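Local structure of aldo-keto reductase AKR2E4 (Bombyx mori, 3WCZ) at residues Phe121-Ile134 with Asp296-Asn308. The protein reduces 3-dehydroecdysone and some other carbonyl compounds with NADPH, but not NADH, as cosubstrate, and may help to regulate moulting in the silkworm. Numbering follows the deposited sequence.
With EDO (1,2-ethanediol), chain F.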
ATOM      1  N   PHE A 121     -10.756   0.028  -4.445  1.00  7.97           N
ATOM      2  CA  PHE A 121     -10.853  -0.137  -5.897  1.00  8.04           C
ATOM      3  C   PHE A 121     -11.882   0.846  -6.445  1.00  7.46           C
ATOM      4  O   PHE A 121     -12.822   1.249  -5.724  1.00  8.22           O
ATOM      5  CB  PHE A 121     -11.346  -1.546  -6.295  1.00  8.63           C
ATOM      6  CG  PHE A 121     -10.340  -2.638  -6.095  1.00  8.59           C
ATOM      7  CD1 PHE A 121     -10.278  -3.296  -4.889  1.00  8.21           C
ATOM      8  CD2 PHE A 121      -9.507  -3.033  -7.125  1.00  9.30           C
ATOM      9  CE1 PHE A 121      -9.350  -4.324  -4.686  1.00  9.84           C
ATOM     10  CE2 PHE A 121      -8.549  -4.034  -6.937  1.00  9.27           C
ATOM     11  CZ  PHE A 121      -8.487  -4.687  -5.718  1.00  9.41           C
ATOM     12  N   PRO A 122     -11.810   1.132  -7.753  1.00  8.67           N
ATOM     13  CA  PRO A 122     -12.820   2.027  -8.349  1.00  7.55           C
ATOM     14  C   PRO A 122     -14.139   1.307  -8.633  1.00  9.48           C
ATOM     15  O   PRO A 122     -15.097   1.969  -9.011  1.00  9.05           O
ATOM     16  CB  PRO A 122     -12.156   2.510  -9.650  1.00  8.67           C
ATOM     17  CG  PRO A 122     -11.162   1.423 -10.009  1.00  7.62           C
ATOM     18  CD  PRO A 122     -10.686   0.870  -8.668  1.00  7.28           C
ATOM     19  N   ILE A 123     -14.169  -0.002  -8.489  1.00  8.61           N
ATOM     20  CA  ILE A 123     -15.341  -0.836  -8.695  1.00  9.38           C
ATOM     21  C   ILE A 123     -16.225  -0.778  -7.466  1.00 10.63           C
ATOM     22  O   ILE A 123     -15.752  -0.769  -6.335  1.00 12.08           O
ATOM     23  CB  ILE A 123     -14.908  -2.310  -8.924  1.00 12.11           C
ATOM     24  CG1 ILE A 123     -13.985  -2.407 -10.144  1.00 12.93           C
ATOM     25  CG2 ILE A 123     -16.088  -3.212  -9.086  1.00 19.72           C
ATOM     26  CD1 ILE A 123     -13.192  -3.715 -10.179  1.00 20.21           C
ATOM     27  N   ALA A 124     -17.538  -0.775  -7.706  1.00 11.62           N
ATOM     28  CA  ALA A 124     -18.546  -0.859  -6.642  1.00  9.62           C
ATOM     29  C   ALA A 124     -19.245  -2.208  -6.772  1.00 11.60           C
ATOM     30  O   ALA A 124     -19.581  -2.631  -7.881  1.00 12.59           O
ATOM     31  CB  ALA A 124     -19.541   0.254  -6.752  1.00 10.74           C
ATOM     32  N   THR A 125     -19.463  -2.878  -5.648  1.00 10.51           N
ATOM     33  CA  THR A 125     -20.191  -4.140  -5.637  1.00 12.98           C
ATOM     34  C   THR A 125     -21.254  -4.106  -4.555  1.00 13.66           C
ATOM     35  O   THR A 125     -21.279  -3.235  -3.679  1.00 13.91           O
ATOM     36  CB  THR A 125     -19.277  -5.352  -5.413  1.00 16.23           C
ATOM     37  OG1 THR A 125     -18.705  -5.279  -4.104  1.00 16.14           O
ATOM     38  CG2 THR A 125     -18.182  -5.382  -6.456  1.00 17.10           C
ATOM     39  N   LYS A 126     -22.196  -5.033  -4.672  1.00 13.22           N
ATOM     40  CA  LYS A 126     -23.100  -5.321  -3.589  1.00 15.83           C
ATOM     41  C   LYS A 126     -22.364  -6.253  -2.616  1.00 15.44           C
ATOM     42  O   LYS A 126     -21.275  -6.751  -2.912  1.00 20.30           O
ATOM     43  CB  LYS A 126     -24.384  -5.964  -4.136  1.00 15.90           C
ATOM     44  CG  LYS A 126     -25.088  -5.166  -5.244  1.00 18.74           C
ATOM     45  CD  LYS A 126     -25.664  -3.880  -4.748  1.00 25.30           C
ATOM     46  CE  LYS A 126     -26.657  -3.265  -5.753  1.00 24.01           C
ATOM     47  NZ  LYS A 126     -27.988  -3.977  -5.832  1.00 23.73           N
ATOM     48  N   PRO A 127     -22.922  -6.435  -1.425  1.00 21.92           N
ATOM     49  CA  PRO A 127     -22.148  -7.159  -0.419  1.00 23.29           C
ATOM     50  C   PRO A 127     -21.823  -8.600  -0.823  1.00 29.83           C
ATOM     51  O   PRO A 127     -20.901  -9.203  -0.249  1.00 30.26           O
ATOM     52  CB  PRO A 127     -23.059  -7.119   0.808  1.00 23.96           C
ATOM     53  CG  PRO A 127     -23.897  -5.912   0.621  1.00 27.02           C
ATOM     54  CD  PRO A 127     -24.123  -5.806  -0.866  1.00 18.06           C
ATOM     55  N   ASP A 128     -22.556  -9.134  -1.799  1.00 29.37           N
ATOM     56  CA  ASP A 128     -22.295 -10.480  -2.317  1.00 30.78           C
ATOM     57  C   ASP A 128     -21.328 -10.505  -3.500  1.00 39.40           C
ATOM     58  O   ASP A 128     -21.200 -11.529  -4.176  1.00 37.86           O
ATOM     59  CB  ASP A 128     -23.603 -11.171  -2.707  1.00 30.23           C
ATOM     60  CG  ASP A 128     -24.362 -10.434  -3.790  1.00 37.97           C
ATOM     61  OD1 ASP A 128     -23.835  -9.439  -4.319  1.00 29.94           O
ATOM     62  OD2 ASP A 128     -25.493 -10.848  -4.128  1.00 37.91           O
ATOM     63  N   ASP A 129     -20.650  -9.385  -3.743  1.00 23.37           N
ATOM     64  CA  ASP A 129     -19.658  -9.280  -4.812  1.00 29.53           C
ATOM     65  C   ASP A 129     -20.312  -9.176  -6.185  1.00 21.77           C
ATOM     66  O   ASP A 129     -19.616  -9.142  -7.205  1.00 30.43           O
ATOM     67  CB  ASP A 129     -18.680 -10.469  -4.780  1.00 29.16           C
ATOM     68  CG  ASP A 129     -17.281 -10.068  -4.329  1.00 41.60           C
ATOM     69  OD1 ASP A 129     -16.872  -8.915  -4.594  1.00 42.67           O
ATOM     70  OD2 ASP A 129     -16.587 -10.912  -3.711  1.00 44.83           O
ATOM     71  N   SER A 130     -21.633  -9.103  -6.216  1.00 21.22           N
ATOM     72  CA  SER A 130     -22.313  -8.790  -7.464  1.00 20.33           C
ATOM     73  C   SER A 130     -22.071  -7.321  -7.857  1.00 17.94           C
ATOM     74  O   SER A 130     -21.926  -6.429  -7.013  1.00 17.96           O
ATOM     75  CB  SER A 130     -23.813  -9.134  -7.430  1.00 24.60           C
ATOM     76  OG  SER A 130     -24.563  -8.276  -6.601  1.00 27.42           O
ATOM     77  N   PRO A 131     -21.999  -7.074  -9.155  1.00 17.53           N
ATOM     78  CA  PRO A 131     -21.581  -5.752  -9.636  1.00 18.82           C
ATOM     79  C   PRO A 131     -22.593  -4.674  -9.302  1.00 15.24           C
ATOM     80  O   PRO A 131     -23.807  -4.908  -9.266  1.00 18.33           O
ATOM     81  CB  PRO A 131     -21.516  -5.939 -11.155  1.00 19.67           C
ATOM     82  CG  PRO A 131     -22.495  -7.079 -11.414  1.00 21.91           C
ATOM     83  CD  PRO A 131     -22.271  -8.006 -10.263  1.00 20.52           C
ATOM     84  N   ASP A 132     -22.092  -3.478  -9.020  1.00 14.81           N
ATOM     85  CA  ASP A 132     -22.927  -2.305  -8.906  1.00 12.86           C
ATOM     86  C   ASP A 132     -22.285  -1.244  -9.827  1.00 16.28           C
ATOM     87  O   ASP A 132     -21.195  -1.491 -10.414  1.00 16.38           O
ATOM     88  CB  ASP A 132     -23.031  -1.871  -7.440  1.00 13.57           C
ATOM     89  CG  ASP A 132     -24.247  -1.016  -7.149  1.00 17.33           C
ATOM     90  OD1 ASP A 132     -24.980  -0.620  -8.098  1.00 18.63           O
ATOM     91  OD2 ASP A 132     -24.485  -0.718  -5.953  1.00 17.82           O
ATOM     92  N   ASN A 133     -22.939  -0.097  -9.983  1.00 16.55           N
ATOM     93  CA  ASN A 133     -22.490   0.910 -10.965  1.00 15.58           C
ATOM     94  C   ASN A 133     -22.338   2.320 -10.407  1.00 19.05           C
ATOM     95  O   ASN A 133     -22.346   3.303 -11.159  1.00 22.24           O
ATOM     96  CB  ASN A 133     -23.426   0.932 -12.173  1.00 20.54           C
ATOM     97  CG  ASN A 133     -24.857   1.205 -11.778  1.00 21.84           C
ATOM     98  OD1 ASN A 133     -25.136   1.647 -10.656  1.00 28.03           O
ATOM     99  ND2 ASN A 133     -25.789   0.930 -12.693  1.00 41.46           N
ATOM    100  N   ILE A 134     -22.204   2.425  -9.095  1.00 13.31           N
ATOM    101  CA  ILE A 134     -21.947   3.703  -8.438  1.00 10.21           C
ATOM    102  C   ILE A 134     -20.667   4.343  -8.985  1.00  9.60           C
ATOM    103  O   ILE A 134     -19.616   3.712  -9.040  1.00 11.68           O
ATOM    104  CB  ILE A 134     -21.822   3.512  -6.906  1.00 10.53           C
ATOM    105  CG1 ILE A 134     -23.091   2.857  -6.343  1.00 13.48           C
ATOM    106  CG2 ILE A 134     -21.564   4.857  -6.209  1.00 11.71           C
ATOM    107  CD1 ILE A 134     -22.989   2.469  -4.884  1.00 12.75           C
ATOM    108  N   ASP A 296      -4.571 -10.498  -9.277  1.00 15.33           N
ATOM    109  CA  ASP A 296      -5.417 -10.760 -10.430  1.00 17.28           C
ATOM    110  C   ASP A 296      -6.879 -10.602 -10.008  1.00 14.29           C
ATOM    111  O   ASP A 296      -7.392 -11.357  -9.184  1.00 15.47           O
ATOM    112  CB  ASP A 296      -5.096 -12.178 -10.916  1.00 18.08           C
ATOM    113  CG  ASP A 296      -5.978 -12.652 -12.055  1.00 24.94           C
ATOM    114  OD1 ASP A 296      -6.767 -11.867 -12.587  1.00 21.42           O
ATOM    115  OD2 ASP A 296      -5.860 -13.844 -12.421  1.00 28.53           O
ATOM    116  N   ILE A 297      -7.547  -9.594 -10.542  1.00 12.81           N
ATOM    117  CA  ILE A 297      -8.967  -9.393 -10.253  1.00 12.99           C
ATOM    118  C   ILE A 297      -9.827  -9.597 -11.512  1.00 12.44           C
ATOM    119  O   ILE A 297     -10.885  -9.018 -11.664  1.00 12.41           O
ATOM    120  CB  ILE A 297      -9.246  -8.016  -9.631  1.00 12.12           C
ATOM    121  CG1 ILE A 297      -8.669  -6.903 -10.515  1.00 12.92           C
ATOM    122  CG2 ILE A 297      -8.644  -7.951  -8.223  1.00 13.37           C
ATOM    123  CD1 ILE A 297      -9.332  -5.564 -10.305  1.00 16.40           C
ATOM    124  N   SER A 298      -9.379 -10.476 -12.395  1.00 13.75           N
ATOM    125  CA  SER A 298      -9.999 -10.585 -13.714  1.00 13.49           C
ATOM    126  C   SER A 298     -11.420 -11.134 -13.692  1.00 13.84           C
ATOM    127  O   SER A 298     -12.149 -10.951 -14.663  1.00 15.47           O
ATOM    128  CB  SER A 298      -9.118 -11.408 -14.664  1.00 20.21           C
ATOM    129  OG  SER A 298      -8.803 -12.667 -14.131  1.00 24.31           O
ATOM    130  N   ASP A 299     -11.850 -11.746 -12.595  1.00 12.28           N
ATOM    131  CA  ASP A 299     -13.263 -12.128 -12.492  1.00 13.75           C
ATOM    132  C   ASP A 299     -14.184 -10.898 -12.561  1.00 14.66           C
ATOM    133  O   ASP A 299     -15.382 -11.038 -12.823  1.00 15.41           O
ATOM    134  CB  ASP A 299     -13.570 -12.879 -11.193  1.00 14.53           C
ATOM    135  CG  ASP A 299     -13.073 -14.317 -11.192  1.00 17.51           C
ATOM    136  OD1 ASP A 299     -12.582 -14.799 -12.221  1.00 16.77           O
ATOM    137  OD2 ASP A 299     -13.191 -14.962 -10.129  1.00 26.61           O
ATOM    138  N   TRP A 300     -13.637  -9.704 -12.307  1.00 13.33           N
ATOM    139  CA  TRP A 300     -14.397  -8.457 -12.292  1.00 11.40           C
ATOM    140  C   TRP A 300     -14.268  -7.677 -13.610  1.00 10.45           C
ATOM    141  O   TRP A 300     -14.688  -6.527 -13.676  1.00 11.65           O
ATOM    142  CB  TRP A 300     -13.925  -7.541 -11.152  1.00 13.25           C
ATOM    143  CG  TRP A 300     -14.179  -8.025  -9.747  1.00 20.27           C
ATOM    144  CD1 TRP A 300     -15.116  -8.929  -9.337  1.00 23.71           C
ATOM    145  CD2 TRP A 300     -13.477  -7.608  -8.557  1.00 17.45           C
ATOM    146  NE1 TRP A 300     -15.041  -9.106  -7.971  1.00 24.95           N
ATOM    147  CE2 TRP A 300     -14.039  -8.311  -7.474  1.00 25.57           C
ATOM    148  CE3 TRP A 300     -12.426  -6.721  -8.311  1.00 16.58           C
ATOM    149  CZ2 TRP A 300     -13.599  -8.131  -6.163  1.00 22.68           C
ATOM    150  CZ3 TRP A 300     -11.984  -6.559  -7.011  1.00 20.22           C
ATOM    151  CH2 TRP A 300     -12.559  -7.262  -5.963  1.00 22.34           C
ATOM    152  N   LYS A 301     -13.707  -8.300 -14.645  1.00 10.56           N
ATOM    153  CA  LYS A 301     -13.362  -7.611 -15.869  1.00 12.82           C
ATOM    154  C   LYS A 301     -14.531  -6.889 -16.526  1.00 13.13           C
ATOM    155  O   LYS A 301     -14.332  -5.844 -17.167  1.00 12.90           O
ATOM    156  CB  LYS A 301     -12.721  -8.613 -16.834  1.00 17.52           C
ATOM    157  CG  LYS A 301     -12.012  -7.996 -18.015  1.00 24.37           C
ATOM    158  CD  LYS A 301     -11.220  -9.081 -18.758  1.00 31.29           C
ATOM    159  CE  LYS A 301      -9.721  -8.915 -18.577  1.00 37.13           C
ATOM    160  NZ  LYS A 301      -8.962  -9.898 -19.402  1.00 43.38           N
ATOM    161  N   ASP A 302     -15.744  -7.430 -16.377  1.00 12.65           N
ATOM    162  CA  ASP A 302     -16.907  -6.828 -17.026  1.00 12.64           C
ATOM    163  C   ASP A 302     -17.626  -5.842 -16.116  1.00 11.90           C
ATOM    164  O   ASP A 302     -18.653  -5.280 -16.505  1.00 13.10           O
ATOM    165  CB  ASP A 302     -17.913  -7.878 -17.525  1.00 14.66           C
ATOM    166  CG  ASP A 302     -18.881  -7.317 -18.549  1.00 17.07           C
ATOM    167  OD1 ASP A 302     -18.397  -6.684 -19.506  1.00 21.78           O
ATOM    168  OD2 ASP A 302     -20.132  -7.495 -18.401  1.00 18.32           O
ATOM    169  N   TYR A 303     -17.123  -5.630 -14.904  1.00 11.24           N
ATOM    170  CA  TYR A 303     -17.766  -4.699 -13.977  1.00 11.68           C
ATOM    171  C   TYR A 303     -17.511  -3.255 -14.373  1.00 11.67           C
ATOM    172  O   TYR A 303     -16.407  -2.911 -14.842  1.00 11.16           O
ATOM    173  CB  TYR A 303     -17.235  -4.885 -12.551  1.00 11.61           C
ATOM    174  CG  TYR A 303     -17.722  -6.126 -11.812  1.00 13.58           C
ATOM    175  CD1 TYR A 303     -17.997  -7.318 -12.476  1.00 13.34           C
ATOM    176  CD2 TYR A 303     -17.883  -6.097 -10.436  1.00 20.92           C
ATOM    177  CE1 TYR A 303     -18.447  -8.445 -11.787  1.00 14.85           C
ATOM    178  CE2 TYR A 303     -18.316  -7.213  -9.736  1.00 22.89           C
ATOM    179  CZ  TYR A 303     -18.590  -8.385 -10.417  1.00 16.71           C
ATOM    180  OH  TYR A 303     -19.024  -9.496  -9.692  1.00 22.45           O
ATOM    181  N   PRO A 304     -18.506  -2.387 -14.141  1.00 10.66           N
ATOM    182  CA  PRO A 304     -18.269  -0.958 -14.326  1.00 11.82           C
ATOM    183  C   PRO A 304     -17.019  -0.522 -13.578  1.00 11.13           C
ATOM    184  O   PRO A 304     -16.827  -0.918 -12.424  1.00 10.96           O
ATOM    185  CB  PRO A 304     -19.519  -0.311 -13.730  1.00 13.61           C
ATOM    186  CG  PRO A 304     -20.602  -1.329 -14.010  1.00 13.84           C
ATOM    187  CD  PRO A 304     -19.917  -2.666 -13.793  1.00 11.88           C
ATOM    188  N   ASN A 305     -16.194   0.265 -14.261  1.00 10.57           N
ATOM    189  CA  ASN A 305     -14.987   0.873 -13.677  1.00 11.03           C
ATOM    190  C   ASN A 305     -13.866  -0.135 -13.363  1.00 10.35           C
ATOM    191  O   ASN A 305     -12.914   0.175 -12.622  1.00 10.97           O
ATOM    192  CB  ASN A 305     -15.363   1.718 -12.444  1.00 13.09           C
ATOM    193  CG  ASN A 305     -16.400   2.815 -12.758  1.00 15.16           C
ATOM    194  OD1 ASN A 305     -17.465   2.883 -12.115  1.00 22.56           O
ATOM    195  ND2 ASN A 305     -16.119   3.620 -13.753  1.00 14.59           N
ATOM    196  N   TYR A 306     -13.896  -1.326 -13.954  1.00 10.02           N
ATOM    197  CA  TYR A 306     -12.755  -2.241 -13.854  1.00 11.05           C
ATOM    198  C   TYR A 306     -11.507  -1.516 -14.337  1.00 11.52           C
ATOM    199  O   TYR A 306     -11.510  -0.940 -15.423  1.00 11.22           O
ATOM    200  CB  TYR A 306     -13.012  -3.488 -14.685  1.00 10.28           C
ATOM    201  CG  TYR A 306     -11.913  -4.508 -14.654  1.00  9.90           C
ATOM    202  CD1 TYR A 306     -11.755  -5.342 -13.564  1.00 10.95           C
ATOM    203  CD2 TYR A 306     -11.039  -4.657 -15.729  1.00 11.57           C
ATOM    204  CE1 TYR A 306     -10.786  -6.304 -13.540  1.00 10.93           C
ATOM    205  CE2 TYR A 306     -10.051  -5.627 -15.711  1.00 10.40           C
ATOM    206  CZ  TYR A 306      -9.924  -6.442 -14.609  1.00 10.67           C
ATOM    207  OH  TYR A 306      -8.938  -7.415 -14.581  1.00 12.49           O
ATOM    208  N   PRO A 307     -10.421  -1.551 -13.538  1.00  9.29           N
ATOM    209  CA  PRO A 307      -9.288  -0.660 -13.837  1.00  8.63           C
ATOM    210  C   PRO A 307      -8.167  -1.329 -14.622  1.00 10.46           C
ATOM    211  O   PRO A 307      -7.282  -0.597 -15.079  1.00 11.49           O
ATOM    212  CB  PRO A 307      -8.779  -0.277 -12.439  1.00  9.11           C
ATOM    213  CG  PRO A 307      -9.067  -1.520 -11.607  1.00  8.84           C
ATOM    214  CD  PRO A 307     -10.405  -2.039 -12.152  1.00  8.89           C
ATOM    215  N   ASN A 308      -8.178  -2.657 -14.761  1.00 10.76           N
ATOM    216  CA  ASN A 308      -7.025  -3.365 -15.281  1.00 11.68           C
ATOM    217  C   ASN A 308      -7.288  -3.840 -16.697  1.00 12.95           C
ATOM    218  O   ASN A 308      -6.551  -4.729 -17.175  1.00 16.00           O
ATOM    219  CB  ASN A 308      -6.656  -4.544 -14.370  1.00 11.44           C
ATOM    220  CG  ASN A 308      -6.235  -4.108 -12.973  1.00 11.06           C
ATOM    221  OD1 ASN A 308      -6.035  -2.933 -12.689  1.00 12.38           O
ATOM    222  ND2 ASN A 308      -6.055  -5.078 -12.101  1.00 12.49           N
ATOM    223  OXT ASN A 308      -8.220  -3.370 -17.354  1.00 13.68           O
TER
HETATM  224  C1  EDO F 405      -3.655   0.397 -12.182  1.00 21.32           C
HETATM  225  O1  EDO F 405      -2.792  -0.661 -12.630  1.00 17.16           O
HETATM  226  C2  EDO F 405      -4.974  -0.170 -11.754  1.00 20.54           C
HETATM  227  O2  EDO F 405      -4.795  -1.237 -10.809  1.00 15.57           O
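F121 and W300 meet as a T-shaped aromatic pair: the edge of the indole stands over one face of the phenyl ring, with the planes at 84° and the centroid of W300's six-membered ring 5.4 Å from that of F121. Beside it, I297 CD1 approaches F121 CE2 at 3.8 Å. P122 lays its ring across that of P307, and its CG lies 3.4 Å from the backbone O of N305. I123 reaches two sets of partners with its two branches. CG1 stands anti to the carbonyl carbon (chi1 -59°) and carries CD1 in among W300, Y306 and P307, 3.6 Å from W300 CE3, while CG2 meets the edge of Y303. T125 adds its methyl CG2 in the plane of that same ring.

The phenol of Y303 reaches the turn K126-D129, where its OH donates to D129 O at 2.6 Å, in the carbonyl plane and at a C=O...donor angle of 157°. P131 then covers one face of Y303 in a CH-pi contact, CB 3.6 Å from the ring centroid and almost straight above it; W300 CD1 lies over the opposite face, toward the rim. Held by its hydroxyl and flanked on both faces, the phenol is probably restricted in its rotation. It illustrates how one tyrosine can join two loops, by a hydroxyl bond at its end and by packing on its ring. Farther on, P304 packs its CG against D132 O and N133 CB.

In this TIM barrel the hairpin of strands 124-125 and 131-132 is inserted between barrel strand 114-119 and helix 136-148, and the C-terminal tail runs against it. F121 also touches the bound NADP, which brings the contact to the cofactor site. Y136 of helix 136-148 touches P122 and N305, while Q164 of helix 162-170 packs on P122 and P307 and hydrogen-bonds N305 O.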